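PDB 2JDA: YECBM32 from Yersinia enterocolitica, which binds polygalacturonic acid, a component of plant cell-wall pectin, probably in the periplasm, as a carbohydrate-binding module of the F5/8 type C family. Local coordinates for residues A27-G32 / S44-E49; E57-V62 / K111-D116; L71-F76 / E101-T106. One frame throughout, in Å; residues are numbered along the deposited sequence.

Contact 1 (A27-G32 / S44-E49); sequences ANIADG and SWVQLE. With CA (calcium ion), chain C.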
ATOM      1  N   ALA A  27       5.479   6.885   7.717  1.00  9.95           N
ATOM      2  CA  ALA A  27       6.700   6.900   6.927  1.00 10.31           C
ATOM      3  C   ALA A  27       7.394   5.546   6.864  1.00 10.68           C
ATOM      4  O   ALA A  27       8.202   5.274   5.984  1.00 11.49           O
ATOM      5  CB  ALA A  27       7.611   7.975   7.407  1.00 10.76           C
ATOM      6  N   ASN A  28       7.123   4.692   7.844  1.00  9.97           N
ATOM      7  CA  ASN A  28       7.687   3.347   7.866  1.00  9.94           C
ATOM      8  C   ASN A  28       7.255   2.537   6.650  1.00  9.75           C
ATOM      9  O   ASN A  28       7.828   1.490   6.378  1.00 10.82           O
ATOM     10  CB  ASN A  28       7.323   2.545   9.127  1.00  9.90           C
ATOM     11  CG  ASN A  28       8.062   2.930  10.408  1.00 10.41           C
ATOM     12  OD1 ASN A  28       7.699   2.412  11.517  1.00 14.86           O
ATOM     13  ND2 ASN A  28       9.032   3.747  10.303  1.00  9.21           N
ATOM     14  N   ILE A  29       6.191   2.942   5.966  1.00 10.15           N
ATOM     15  CA  ILE A  29       5.713   2.146   4.837  1.00 10.48           C
ATOM     16  C   ILE A  29       6.582   2.339   3.619  1.00 10.88           C
ATOM     17  O   ILE A  29       6.429   1.589   2.665  1.00 12.30           O
ATOM     18  CB  ILE A  29       4.215   2.546   4.527  1.00 10.52           C
ATOM     19  CG1 ILE A  29       3.482   1.380   3.912  1.00 10.89           C
ATOM     20  CG2 ILE A  29       4.118   3.779   3.651  1.00 10.49           C
ATOM     21  CD1 ILE A  29       2.003   1.648   3.679  1.00 11.45           C
ATOM     22  N   ALA A  30       7.460   3.347   3.629  1.00 11.72           N
ATOM     23  CA  ALA A  30       8.209   3.734   2.438  1.00 13.46           C
ATOM     24  C   ALA A  30       9.681   4.001   2.710  1.00 14.38           C
ATOM     25  O   ALA A  30      10.298   4.787   1.966  1.00 16.37           O
ATOM     26  CB  ALA A  30       7.564   4.936   1.803  1.00 14.48           C
ATOM     27  N   ASP A  31      10.229   3.358   3.747  1.00 13.78           N
ATOM     28  CA  ASP A  31      11.614   3.638   4.187  1.00 15.09           C
ATOM     29  C   ASP A  31      12.611   2.650   3.676  1.00 16.59           C
ATOM     30  O   ASP A  31      13.802   2.748   4.007  1.00 19.41           O
ATOM     31  CB  ASP A  31      11.704   3.762   5.709  1.00 14.16           C
ATOM     32  CG  ASP A  31      11.284   2.539   6.439  1.00 13.04           C
ATOM     33  OD1 ASP A  31      10.891   1.508   5.810  1.00 14.80           O
ATOM     34  OD2 ASP A  31      11.406   2.472   7.674  1.00 15.99           O
ATOM     35  N   GLY A  32      12.161   1.713   2.856  1.00 16.77           N
ATOM     36  CA  GLY A  32      13.066   0.728   2.291  1.00 18.42           C
ATOM     37  C   GLY A  32      13.489  -0.360   3.237  1.00 19.04           C
ATOM     38  O   GLY A  32      14.346  -1.211   2.908  1.00 21.77           O
ATOM     39  N   SER A  44      -8.975   2.371   7.781  1.00  9.73           N
ATOM     40  CA  SER A  44      -7.871   3.295   7.811  1.00 10.05           C
ATOM     41  C   SER A  44      -7.490   3.679   6.368  1.00  8.75           C
ATOM     42  O   SER A  44      -8.052   3.134   5.387  1.00  9.18           O
ATOM     43  CB  SER A  44      -6.714   2.652   8.521  1.00 10.14           C
ATOM     44  OG  SER A  44      -7.038   2.306   9.847  1.00 12.57           O
ATOM     45  N   TRP A  45      -6.527   4.554   6.232  1.00  9.40           N
ATOM     46  CA  TRP A  45      -5.971   4.856   4.912  1.00  9.74           C
ATOM     47  C   TRP A  45      -4.551   5.312   5.087  1.00  9.30           C
ATOM     48  O   TRP A  45      -4.172   5.852   6.114  1.00  9.51           O
ATOM     49  CB  TRP A  45      -6.803   5.893   4.106  1.00  9.11           C
ATOM     50  CG  TRP A  45      -7.044   7.179   4.789  1.00 10.50           C
ATOM     51  CD1 TRP A  45      -8.094   7.488   5.596  1.00  9.68           C
ATOM     52  CD2 TRP A  45      -6.129   8.278   4.891  1.00  8.93           C
ATOM     53  NE1 TRP A  45      -7.915   8.746   6.138  1.00 11.31           N
ATOM     54  CE2 TRP A  45      -6.712   9.243   5.720  1.00  9.13           C
ATOM     55  CE3 TRP A  45      -4.879   8.560   4.322  1.00  9.44           C
ATOM     56  CZ2 TRP A  45      -6.097  10.450   6.016  1.00 10.10           C
ATOM     57  CZ3 TRP A  45      -4.288   9.781   4.591  1.00  9.80           C
ATOM     58  CH2 TRP A  45      -4.890  10.708   5.444  1.00 11.44           C
ATOM     59  N   VAL A  46      -3.748   5.079   4.048  1.00  8.97           N
ATOM     60  CA  VAL A  46      -2.379   5.577   3.939  1.00  9.09           C
ATOM     61  C   VAL A  46      -2.211   6.113   2.536  1.00  8.95           C
ATOM     62  O   VAL A  46      -2.662   5.480   1.558  1.00 10.04           O
ATOM     63  CB  VAL A  46      -1.370   4.479   4.323  1.00  9.10           C
ATOM     64  CG1 VAL A  46      -1.439   3.236   3.425  1.00 10.59           C
ATOM     65  CG2 VAL A  46       0.054   5.065   4.332  1.00  9.55           C
ATOM     66  N   GLN A  47      -1.630   7.306   2.445  1.00  9.36           N
ATOM     67  CA  GLN A  47      -1.558   8.061   1.191  1.00  8.60           C
ATOM     68  C   GLN A  47      -0.125   8.395   0.876  1.00  9.03           C
ATOM     69  O   GLN A  47       0.602   8.897   1.703  1.00 10.28           O
ATOM     70  CB  GLN A  47      -2.399   9.315   1.280  1.00  9.96           C
ATOM     71  CG  GLN A  47      -2.362  10.218   0.058  1.00 10.59           C
ATOM     72  CD  GLN A  47      -3.245  11.424   0.232  1.00 11.24           C
ATOM     73  OE1 GLN A  47      -4.449  11.260   0.379  1.00 13.63           O
ATOM     74  NE2 GLN A  47      -2.654  12.636   0.262  1.00 14.31           N
ATOM     75  N   LEU A  48       0.280   8.049  -0.329  1.00  9.85           N
ATOM     76  CA  LEU A  48       1.632   8.194  -0.860  1.00  9.96           C
ATOM     77  C   LEU A  48       1.634   9.332  -1.847  1.00 10.66           C
ATOM     78  O   LEU A  48       0.852   9.306  -2.833  1.00 11.48           O
ATOM     79  CB  LEU A  48       2.080   6.915  -1.540  1.00 10.97           C
ATOM     80  CG  LEU A  48       1.869   5.648  -0.764  1.00 13.79           C
ATOM     81  CD1 LEU A  48       2.187   4.447  -1.631  1.00 18.26           C
ATOM     82  CD2 LEU A  48       2.647   5.636   0.522  1.00 16.32           C
ATOM     83  N   GLU A  49       2.448  10.346  -1.602  1.00 11.74           N
ATOM     84  CA  GLU A  49       2.630  11.450  -2.548  1.00 12.90           C
ATOM     85  C   GLU A  49       3.939  11.254  -3.249  1.00 12.36           C
ATOM     86  O   GLU A  49       4.970  11.053  -2.601  1.00 13.67           O
ATOM     87  CB  GLU A  49       2.633  12.805  -1.818  1.00 13.49           C
ATOM     88  CG  GLU A  49       2.838  14.001  -2.751  1.00 14.63           C
ATOM     89  CD  GLU A  49       2.879  15.329  -2.018  1.00 18.71           C
ATOM     90  OE1 GLU A  49       2.281  15.429  -0.904  1.00 19.65           O
ATOM     91  OE2 GLU A  49       3.447  16.290  -2.626  1.00 22.04           O
TER
HETATM   92 CA    CA C1146       9.223  -0.316   6.204  1.00 11.95          CA
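I29, in a 3-10 segment, lies opposite V46 on the strand 44-49, and 8.8 Å separates I29 CA from V46 CA, a spacing bridged entirely by side chains. The fold is the β-sandwich of F5/8 type C domains, and here a loop that helps to bind calcium packs through I29 against the inner face of the five-stranded sheet. V46 and L48, two residues apart on the strand, both turn inward, and a single isoleucine serves both. With CG1 anti to the backbone N, if imperfectly so (chi1 -152°), and the chain then extended, I29 sends CD1 straight at V46. The two side chains meet tip to tip, CD1 reaching both prongs of the valine fork: V46 CG1 lies 3.8 Å from I29 CD1 and V46 CG2 lies 4.0 Å from it. The other branch of the isoleucine works separately: I29 CG2 touches L48 CD2 at 3.9 Å, the two side chains lying roughly perpendicular. I128 and I131 also pack on I29, and I131 shares a backbone hydrogen bond with it, so this residue joins both sheets. Next to this buried isoleucine the loop turns polar. N28 gives its carbonyl oxygen to the metal, while D33, T36, N129 and E130 complete the protein's share of the site. E130 also accepts a hydrogen bond from G32 N, which ties the end of the loop to another metal ligand. D31 binds through one oxygen: its OD1 is 2.5 Å from the calcium, whereas D31 OD2 stands 3.8 Å from the same ion.

Contact 2 (E57-V62 / K111-D116); sequences ENILIV and KYIKLD
Two pairs of apolar side chains, I59 with I113 and I61 with L115, carry this meeting of facing sheets in the β-sandwich. Both pairs touch through terminal or branch methyls. I59 CD1 comes to 4.1 Å from I113 CG2 as the two isoleucines run alongside each other, pointing opposite ways; the I113 branch used is the one anti to its backbone N, while CG1 lies beside that N. In the second pair I61 CD1 meets L115 CD2 at 4.0 Å. I61 is extended (chi1 -172°, chi2 171°), which carries its last methyl toward the facing sheet. I75 and I131, from strands of either sheet, fill in around I59.

Polar interactions lie on the other side of strand 112-116. There K114 NZ forms a salt bridge with D116 OD1 at 2.7 Å, D116 OD1 receiving it on its syn lone pair, and the lysine also makes a cation-pi contact with W84. K111 and Y112 both face one residue of the neighbouring strand 71-78, a classic β bulge.

Alternation along the strand thus puts Y112, K114 and D116 on one face and I113 and L115 on the other, and the sheet-to-sheet contact itself probably depends on exclusion of water and fit between methyls, with little directional bonding.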
ATOM      1  N   GLU A  57       2.486   1.990 -13.196  1.00 13.13           N
ATOM      2  CA  GLU A  57       2.226   0.695 -13.811  1.00 14.67           C
ATOM      3  C   GLU A  57       2.213  -0.461 -12.845  1.00 13.03           C
ATOM      4  O   GLU A  57       1.666  -1.515 -13.187  1.00 14.33           O
ATOM      5  CB  GLU A  57       3.193   0.405 -14.928  1.00 17.59           C
ATOM      6  CG  GLU A  57       4.613   0.250 -14.610  1.00 21.86           C
ATOM      7  CD  GLU A  57       5.382  -0.175 -15.843  1.00 29.57           C
ATOM      8  OE1 GLU A  57       5.373   0.643 -16.810  1.00 33.19           O
ATOM      9  OE2 GLU A  57       5.923  -1.334 -15.872  1.00 34.83           O
ATOM     10  N   ASN A  58       2.779  -0.308 -11.641  1.00 11.99           N
ATOM     11  CA  ASN A  58       2.660  -1.389 -10.664  1.00 11.42           C
ATOM     12  C   ASN A  58       2.801  -0.845  -9.250  1.00 11.09           C
ATOM     13  O   ASN A  58       3.286   0.267  -9.067  1.00 11.09           O
ATOM     14  CB  ASN A  58       3.603  -2.559 -10.927  1.00 11.92           C
ATOM     15  CG  ASN A  58       4.994  -2.340 -10.530  1.00 11.60           C
ATOM     16  OD1 ASN A  58       5.274  -1.938  -9.403  1.00 12.90           O
ATOM     17  ND2 ASN A  58       5.925  -2.621 -11.454  1.00 14.05           N
ATOM     18  N   ILE A  59       2.332  -1.626  -8.294  1.00 10.51           N
ATOM     19  CA  ILE A  59       2.550  -1.358  -6.878  1.00 10.98           C
ATOM     20  C   ILE A  59       3.062  -2.647  -6.251  1.00 11.37           C
ATOM     21  O   ILE A  59       2.440  -3.696  -6.370  1.00 12.58           O
ATOM     22  CB  ILE A  59       1.253  -0.892  -6.210  1.00 13.05           C
ATOM     23  CG1 ILE A  59       0.784   0.446  -6.779  1.00 13.32           C
ATOM     24  CG2 ILE A  59       1.442  -0.846  -4.702  1.00 14.56           C
ATOM     25  CD1 ILE A  59      -0.724   0.768  -6.583  1.00 15.40           C
ATOM     26  N   LEU A  60       4.177  -2.546  -5.547  1.00 10.91           N
ATOM     27  CA  LEU A  60       4.694  -3.611  -4.692  1.00 11.46           C
ATOM     28  C   LEU A  60       4.105  -3.405  -3.290  1.00 11.56           C
ATOM     29  O   LEU A  60       4.253  -2.334  -2.723  1.00 11.51           O
ATOM     30  CB  LEU A  60       6.220  -3.554  -4.638  1.00 12.29           C
ATOM     31  CG  LEU A  60       6.862  -4.481  -3.573  1.00 15.59           C
ATOM     32  CD1 LEU A  60       6.762  -5.932  -3.938  1.00 15.89           C
ATOM     33  CD2 LEU A  60       8.320  -4.107  -3.340  1.00 19.44           C
ATOM     34  N   ILE A  61       3.466  -4.418  -2.743  1.00 11.00           N
ATOM     35  CA  ILE A  61       2.941  -4.410  -1.386  1.00 11.20           C
ATOM     36  C   ILE A  61       3.524  -5.575  -0.603  1.00 12.28           C
ATOM     37  O   ILE A  61       3.555  -6.713  -1.060  1.00 12.48           O
ATOM     38  CB  ILE A  61       1.388  -4.345  -1.353  1.00 12.24           C
ATOM     39  CG1 ILE A  61       0.929  -4.129   0.083  1.00 14.26           C
ATOM     40  CG2 ILE A  61       0.734  -5.568  -1.999  1.00 13.74           C
ATOM     41  CD1 ILE A  61      -0.552  -3.844   0.213  1.00 13.55           C
ATOM     42  N   VAL A  62       4.037  -5.244   0.584  1.00 12.00           N
ATOM     43  CA  VAL A  62       4.671  -6.195   1.493  1.00 11.91           C
ATOM     44  C   VAL A  62       3.906  -6.114   2.824  1.00 11.95           C
ATOM     45  O   VAL A  62       4.283  -5.363   3.718  1.00 12.50           O
ATOM     46  CB  VAL A  62       6.166  -5.892   1.641  1.00 12.77           C
ATOM     47  CG1 VAL A  62       6.839  -6.998   2.493  1.00 13.51           C
ATOM     48  CG2 VAL A  62       6.856  -5.713   0.268  1.00 14.35           C
ATOM     49  N   LYS A 111      -0.260  11.632  -9.077  1.00 10.58           N
ATOM     50  CA  LYS A 111       0.688  12.161  -8.085  1.00 10.97           C
ATOM     51  C   LYS A 111       0.488  11.516  -6.717  1.00 11.29           C
ATOM     52  O   LYS A 111       1.391  11.503  -5.935  1.00 12.92           O
ATOM     53  CB  LYS A 111       0.564  13.673  -7.969  1.00 11.84           C
ATOM     54  CG  LYS A 111       1.554  14.321  -7.046  1.00 17.89           C
ATOM     55  CD  LYS A 111       1.472  15.826  -7.214  1.00 22.90           C
ATOM     56  CE  LYS A 111       2.272  16.563  -6.197  1.00 26.93           C
ATOM     57  NZ  LYS A 111       2.087  18.031  -6.401  1.00 30.21           N
ATOM     58  N   TYR A 112      -0.701  10.977  -6.458  1.00 10.12           N
ATOM     59  CA  TYR A 112      -1.037  10.396  -5.171  1.00 10.28           C
ATOM     60  C   TYR A 112      -1.635   9.011  -5.366  1.00  9.92           C
ATOM     61  O   TYR A 112      -2.477   8.780  -6.267  1.00  9.77           O
ATOM     62  CB  TYR A 112      -2.067  11.208  -4.400  1.00 11.96           C
ATOM     63  CG  TYR A 112      -1.677  12.653  -4.177  1.00 12.00           C
ATOM     64  CD1 TYR A 112      -1.043  13.066  -3.016  1.00 13.53           C
ATOM     65  CD2 TYR A 112      -2.015  13.631  -5.098  1.00 13.41           C
ATOM     66  CE1 TYR A 112      -0.715  14.399  -2.835  1.00 14.07           C
ATOM     67  CE2 TYR A 112      -1.693  14.961  -4.891  1.00 13.73           C
ATOM     68  CZ  TYR A 112      -1.044  15.335  -3.742  1.00 14.27           C
ATOM     69  OH  TYR A 112      -0.710  16.679  -3.534  1.00 17.77           O
ATOM     70  N   ILE A 113      -1.223   8.106  -4.485  1.00  9.58           N
ATOM     71  CA  ILE A 113      -1.806   6.771  -4.390  1.00  9.52           C
ATOM     72  C   ILE A 113      -2.302   6.625  -2.977  1.00  9.23           C
ATOM     73  O   ILE A 113      -1.541   6.803  -2.043  1.00 10.07           O
ATOM     74  CB  ILE A 113      -0.774   5.661  -4.761  1.00 11.06           C
ATOM     75  CG1 ILE A 113      -0.290   5.809  -6.231  1.00 12.85           C
ATOM     76  CG2 ILE A 113      -1.344   4.262  -4.460  1.00 11.64           C
ATOM     77  CD1 ILE A 113      -1.325   5.381  -7.236  1.00 16.95           C
ATOM     78  N   LYS A 114      -3.542   6.201  -2.807  1.00  9.44           N
ATOM     79  CA  LYS A 114      -4.120   6.013  -1.472  1.00  9.24           C
ATOM     80  C   LYS A 114      -4.637   4.614  -1.336  1.00  8.69           C
ATOM     81  O   LYS A 114      -5.383   4.154  -2.190  1.00  9.69           O
ATOM     82  CB  LYS A 114      -5.199   7.048  -1.198  1.00 10.56           C
ATOM     83  CG  LYS A 114      -5.807   6.934   0.230  1.00 10.38           C
ATOM     84  CD  LYS A 114      -6.719   8.138   0.522  1.00 10.35           C
ATOM     85  CE  LYS A 114      -8.040   8.181  -0.211  1.00 11.52           C
ATOM     86  NZ  LYS A 114      -9.194   7.606   0.570  1.00 11.40           N
ATOM     87  N   LEU A 115      -4.272   3.927  -0.258  1.00  9.23           N
ATOM     88  CA  LEU A 115      -4.847   2.648   0.096  1.00  8.46           C
ATOM     89  C   LEU A 115      -5.819   2.868   1.235  1.00  8.53           C
ATOM     90  O   LEU A 115      -5.447   3.423   2.268  1.00 10.28           O
ATOM     91  CB  LEU A 115      -3.795   1.627   0.529  1.00  9.51           C
ATOM     92  CG  LEU A 115      -3.042   0.926  -0.595  1.00 11.37           C
ATOM     93  CD1 LEU A 115      -2.170   1.877  -1.308  1.00 13.85           C
ATOM     94  CD2 LEU A 115      -2.205  -0.195  -0.037  1.00 15.11           C
ATOM     95  N   ASP A 116      -7.071   2.467   1.033  1.00  8.41           N
ATOM     96  CA  ASP A 116      -8.056   2.423   2.103  1.00  8.84           C
ATOM     97  C   ASP A 116      -8.021   0.971   2.587  1.00  9.81           C
ATOM     98  O   ASP A 116      -8.134   0.036   1.779  1.00 10.65           O
ATOM     99  CB  ASP A 116      -9.450   2.780   1.612  1.00  8.60           C
ATOM    100  CG  ASP A 116      -9.581   4.211   1.114  1.00  8.50           C
ATOM    101  OD1 ASP A 116      -8.662   5.081   1.355  1.00 11.23           O
ATOM    102  OD2 ASP A 116     -10.592   4.541   0.423  1.00 10.43           O
TER

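Contact 3 (L71-F76 / E101-T106); sequences LKFSIF and EKLTFT. With SO4 (sulfate ion), chain H.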
ATOM      1  N   LEU A  71      -4.746  -9.016   4.296  1.00 12.40           N
ATOM      2  CA  LEU A  71      -5.180  -7.633   4.436  1.00 11.21           C
ATOM      3  C   LEU A  71      -6.228  -7.333   3.386  1.00 11.24           C
ATOM      4  O   LEU A  71      -6.017  -7.631   2.195  1.00 11.53           O
ATOM      5  CB  LEU A  71      -3.972  -6.710   4.237  1.00 12.26           C
ATOM      6  CG  LEU A  71      -4.241  -5.211   4.276  1.00 12.25           C
ATOM      7  CD1 LEU A  71      -4.606  -4.769   5.641  1.00 13.51           C
ATOM      8  CD2 LEU A  71      -3.005  -4.506   3.778  1.00 15.03           C
ATOM      9  N   LYS A  72      -7.316  -6.726   3.815  1.00 11.56           N
ATOM     10  CA  LYS A  72      -8.377  -6.282   2.949  1.00 12.14           C
ATOM     11  C   LYS A  72      -8.128  -4.817   2.650  1.00 10.32           C
ATOM     12  O   LYS A  72      -7.918  -4.024   3.586  1.00 10.76           O
ATOM     13  CB  LYS A  72      -9.721  -6.443   3.620  1.00 13.30           C
ATOM     14  CG  LYS A  72     -10.004  -7.818   4.092  1.00 20.40           C
ATOM     15  CD  LYS A  72     -11.340  -7.895   4.831  1.00 25.45           C
ATOM     16  CE  LYS A  72     -11.383  -8.981   5.913  1.00 28.07           C
ATOM     17  NZ  LYS A  72     -12.082  -8.314   7.074  1.00 32.93           N
ATOM     18  N   PHE A  73      -8.162  -4.419   1.376  1.00 10.66           N
ATOM     19  CA  PHE A  73      -7.880  -3.059   0.995  1.00  9.90           C
ATOM     20  C   PHE A  73      -8.374  -2.693  -0.373  1.00 10.31           C
ATOM     21  O   PHE A  73      -8.704  -3.561  -1.172  1.00 10.93           O
ATOM     22  CB  PHE A  73      -6.360  -2.788   1.089  1.00 11.29           C
ATOM     23  CG  PHE A  73      -5.515  -3.508   0.047  1.00 11.27           C
ATOM     24  CD1 PHE A  73      -4.894  -2.800  -0.989  1.00 14.89           C
ATOM     25  CD2 PHE A  73      -5.334  -4.876   0.070  1.00 12.46           C
ATOM     26  CE1 PHE A  73      -4.177  -3.456  -1.924  1.00 16.06           C
ATOM     27  CE2 PHE A  73      -4.612  -5.529  -0.896  1.00 11.70           C
ATOM     28  CZ  PHE A  73      -3.998  -4.784  -1.886  1.00 15.53           C
ATOM     29  N   SER A  74      -8.386  -1.386  -0.628  1.00 10.18           N
ATOM     30  CA  SER A  74      -8.697  -0.767  -1.900  1.00 10.14           C
ATOM     31  C   SER A  74      -7.610   0.220  -2.272  1.00 10.44           C
ATOM     32  O   SER A  74      -6.963   0.749  -1.391  1.00 10.64           O
ATOM     33  CB  SER A  74     -10.070  -0.057  -1.864  1.00 11.05           C
ATOM     34  OG  SER A  74     -11.091  -0.985  -1.576  1.00 11.27           O
ATOM     35  N   ILE A  75      -7.396   0.442  -3.566  1.00  9.86           N
ATOM     36  CA  ILE A  75      -6.354   1.377  -4.036  1.00 10.41           C
ATOM     37  C   ILE A  75      -6.958   2.393  -4.939  1.00 10.04           C
ATOM     38  O   ILE A  75      -7.717   2.039  -5.849  1.00 10.36           O
ATOM     39  CB  ILE A  75      -5.237   0.692  -4.841  1.00 12.14           C
ATOM     40  CG1 ILE A  75      -4.684  -0.505  -4.125  1.00 13.81           C
ATOM     41  CG2 ILE A  75      -4.114   1.657  -5.133  1.00 14.88           C
ATOM     42  CD1 ILE A  75      -3.778  -1.358  -4.983  1.00 15.92           C
ATOM     43  N   PHE A  76      -6.610   3.653  -4.696  1.00  9.85           N
ATOM     44  CA  PHE A  76      -7.108   4.809  -5.417  1.00 10.14           C
ATOM     45  C   PHE A  76      -5.949   5.662  -5.906  1.00  9.97           C
ATOM     46  O   PHE A  76      -4.856   5.635  -5.315  1.00 10.30           O
ATOM     47  CB  PHE A  76      -8.049   5.674  -4.558  1.00  9.95           C
ATOM     48  CG  PHE A  76      -9.254   4.947  -4.103  1.00 10.69           C
ATOM     49  CD1 PHE A  76     -10.421   4.971  -4.856  1.00 11.68           C
ATOM     50  CD2 PHE A  76      -9.219   4.169  -2.955  1.00 11.97           C
ATOM     51  CE1 PHE A  76     -11.548   4.247  -4.420  1.00 12.33           C
ATOM     52  CE2 PHE A  76     -10.321   3.461  -2.535  1.00 12.56           C
ATOM     53  CZ  PHE A  76     -11.474   3.487  -3.306  1.00 12.60           C
ATOM     54  N   GLU A 101       3.874  -8.845  -3.007  1.00 12.21           N
ATOM     55  CA  GLU A 101       3.167  -9.031  -4.271  1.00 11.35           C
ATOM     56  C   GLU A 101       3.352  -7.818  -5.168  1.00 11.74           C
ATOM     57  O   GLU A 101       3.392  -6.670  -4.668  1.00 12.35           O
ATOM     58  CB  GLU A 101       1.677  -9.222  -4.081  1.00 11.27           C
ATOM     59  CG  GLU A 101       1.308 -10.435  -3.270  1.00 12.19           C
ATOM     60  CD  GLU A 101      -0.173 -10.547  -3.075  1.00 13.15           C
ATOM     61  OE1 GLU A 101      -0.871 -11.010  -4.011  1.00 16.01           O
ATOM     62  OE2 GLU A 101      -0.639 -10.235  -1.945  1.00 15.30           O
ATOM     63  N   LYS A 102       3.427  -8.071  -6.484  1.00 11.27           N
ATOM     64  CA  LYS A 102       3.538  -7.013  -7.480  1.00 11.60           C
ATOM     65  C   LYS A 102       2.172  -6.930  -8.155  1.00 11.31           C
ATOM     66  O   LYS A 102       1.781  -7.801  -8.934  1.00 12.48           O
ATOM     67  CB  LYS A 102       4.622  -7.386  -8.492  1.00 11.97           C
ATOM     68  CG  LYS A 102       4.838  -6.343  -9.555  1.00 14.59           C
ATOM     69  CD  LYS A 102       6.028  -6.669 -10.469  1.00 18.80           C
ATOM     70  CE  LYS A 102       5.676  -7.537 -11.580  1.00 24.80           C
ATOM     71  NZ  LYS A 102       6.746  -7.303 -12.675  1.00 27.66           N
ATOM     72  N   LEU A 103       1.461  -5.875  -7.835  1.00 10.67           N
ATOM     73  CA  LEU A 103       0.119  -5.627  -8.355  1.00  9.69           C
ATOM     74  C   LEU A 103       0.223  -4.841  -9.619  1.00 10.85           C
ATOM     75  O   LEU A 103       0.908  -3.809  -9.642  1.00 11.86           O
ATOM     76  CB  LEU A 103      -0.720  -4.848  -7.323  1.00 10.20           C
ATOM     77  CG  LEU A 103      -0.730  -5.403  -5.897  1.00 11.66           C
ATOM     78  CD1 LEU A 103      -1.572  -4.496  -5.036  1.00 12.74           C
ATOM     79  CD2 LEU A 103      -1.160  -6.839  -5.836  1.00 13.42           C
ATOM     80  N   THR A 104      -0.499  -5.273 -10.648  1.00 10.25           N
ATOM     81  CA  THR A 104      -0.469  -4.581 -11.958  1.00 10.52           C
ATOM     82  C   THR A 104      -1.878  -4.231 -12.410  1.00  9.92           C
ATOM     83  O   THR A 104      -2.847  -4.783 -11.930  1.00 10.41           O
ATOM     84  CB  THR A 104       0.251  -5.417 -13.021  1.00 10.64           C
ATOM     85  OG1 THR A 104      -0.451  -6.642 -13.230  1.00 12.05           O
ATOM     86  CG2 THR A 104       1.648  -5.771 -12.604  1.00 11.93           C
ATOM     87  N   PHE A 105      -1.959  -3.322 -13.377  1.00 10.94           N
ATOM     88  CA  PHE A 105      -3.200  -2.693 -13.745  1.00 10.86           C
ATOM     89  C   PHE A 105      -2.909  -1.844 -14.979  1.00 10.87           C
ATOM     90  O   PHE A 105      -1.752  -1.544 -15.308  1.00 10.82           O
ATOM     91  CB  PHE A 105      -3.752  -1.807 -12.619  1.00 11.46           C
ATOM     92  CG  PHE A 105      -2.679  -1.068 -11.870  1.00 11.43           C
ATOM     93  CD1 PHE A 105      -2.149   0.103 -12.364  1.00 12.85           C
ATOM     94  CD2 PHE A 105      -2.157  -1.579 -10.700  1.00 11.67           C
ATOM     95  CE1 PHE A 105      -1.138   0.776 -11.672  1.00 13.76           C
ATOM     96  CE2 PHE A 105      -1.159  -0.958 -10.031  1.00 12.58           C
ATOM     97  CZ  PHE A 105      -0.628   0.234 -10.514  1.00 13.68           C
ATOM     98  N   THR A 106      -3.961  -1.480 -15.679  1.00 11.19           N
ATOM     99  CA  THR A 106      -3.848  -0.522 -16.789  1.00 11.40           C
ATOM    100  C   THR A 106      -3.106   0.717 -16.267  1.00 11.14           C
ATOM    101  O   THR A 106      -3.562   1.315 -15.258  1.00 11.11           O
ATOM    102  CB  THR A 106      -5.236  -0.102 -17.243  1.00 11.33           C
ATOM    103  OG1 THR A 106      -5.874  -1.199 -17.925  1.00 14.57           O
ATOM    104  CG2 THR A 106      -5.146   1.018 -18.248  1.00 11.95           C
TER
HETATM  105  S   SO4 H1151       5.552 -11.225 -15.098  1.00 23.11           S
HETATM  106  O1  SO4 H1151       4.881 -12.080 -14.146  1.00 21.87           O
HETATM  107  O2  SO4 H1151       5.431  -9.819 -14.651  1.00 26.43           O
HETATM  108  O3  SO4 H1151       6.980 -11.568 -15.033  1.00 29.56           O
HETATM  109  O4  SO4 H1151       4.900 -11.295 -16.312  1.00 25.09           O
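Torsions on both strands bring F73, I75 and L103 together. F73 holds CG between its backbone N and carbonyl carbon (chi1 69°), which swings the ring into the interior, while L103 (chi1 -50°) sets CG anti to the carbonyl carbon and then extends (chi2 179°), carrying CD1 deep between the sheets. I75 follows the same pattern as the leucine. The setting is the interior of the β-sandwich: segment 71-76 belongs to the five-stranded sheet and segment 101-106 to the sheet facing it, with I75 CA and L103 CA 10.5 Å apart.

One methyl does nearly all of the touching. L103 CD1 lies 3.8 Å from I75 CD1, the two side chains meeting at a slant. The same methyl stands 4.0 Å from F73 CZ, with F73 CE1 only slightly farther. Leucine and phenylalanine approach from opposite directions, and CD1 arrives at the edge of the ring, in its plane, so the methyl packs against the ring's rim and not over its face. The carbonyl oxygen L71 O also lies at the ring edge, in plane, nearest to F73 CD2. L115 and L91 pack on the same phenylalanine, and L87 on I75, extending the hydrocarbon layer along the five-stranded sheet.

Neighbouring residues along each strand turn to other partners. S74 OG is hydrogen-bonded to G90 N, and E101 forms a salt bridge with R142, its other carboxylate oxygen accepting from S94 N. K102 bends at chi3 toward a sulfate probably left by the crystallisation liquor, which S141 OG also binds; the lysine's bond is weak, K102 NZ lying 3.5 Å from sulfate O2.

The three contacts form one continuous apolar interior, with contact 2 in the middle: its centre is 9 Å from that of contact 1 and 7 Å from that of contact 3. Contacts 1 and 3, 14 Å apart between centres, do not touch and lie on opposite sides of the chain's centre. Probable backbone hydrogen bonds stitch neighbours together: L48 N to I113 O at 2.8 Å joins contacts 1 and 2, and L103 N to I59 O at 2.8 Å joins contacts 2 and 3. Contact 1 alone holds calcium ligands; the side chain of I61 in contact 2 is about 11 Å from the ion. Contact 3 nests within the loop closed by contact 2.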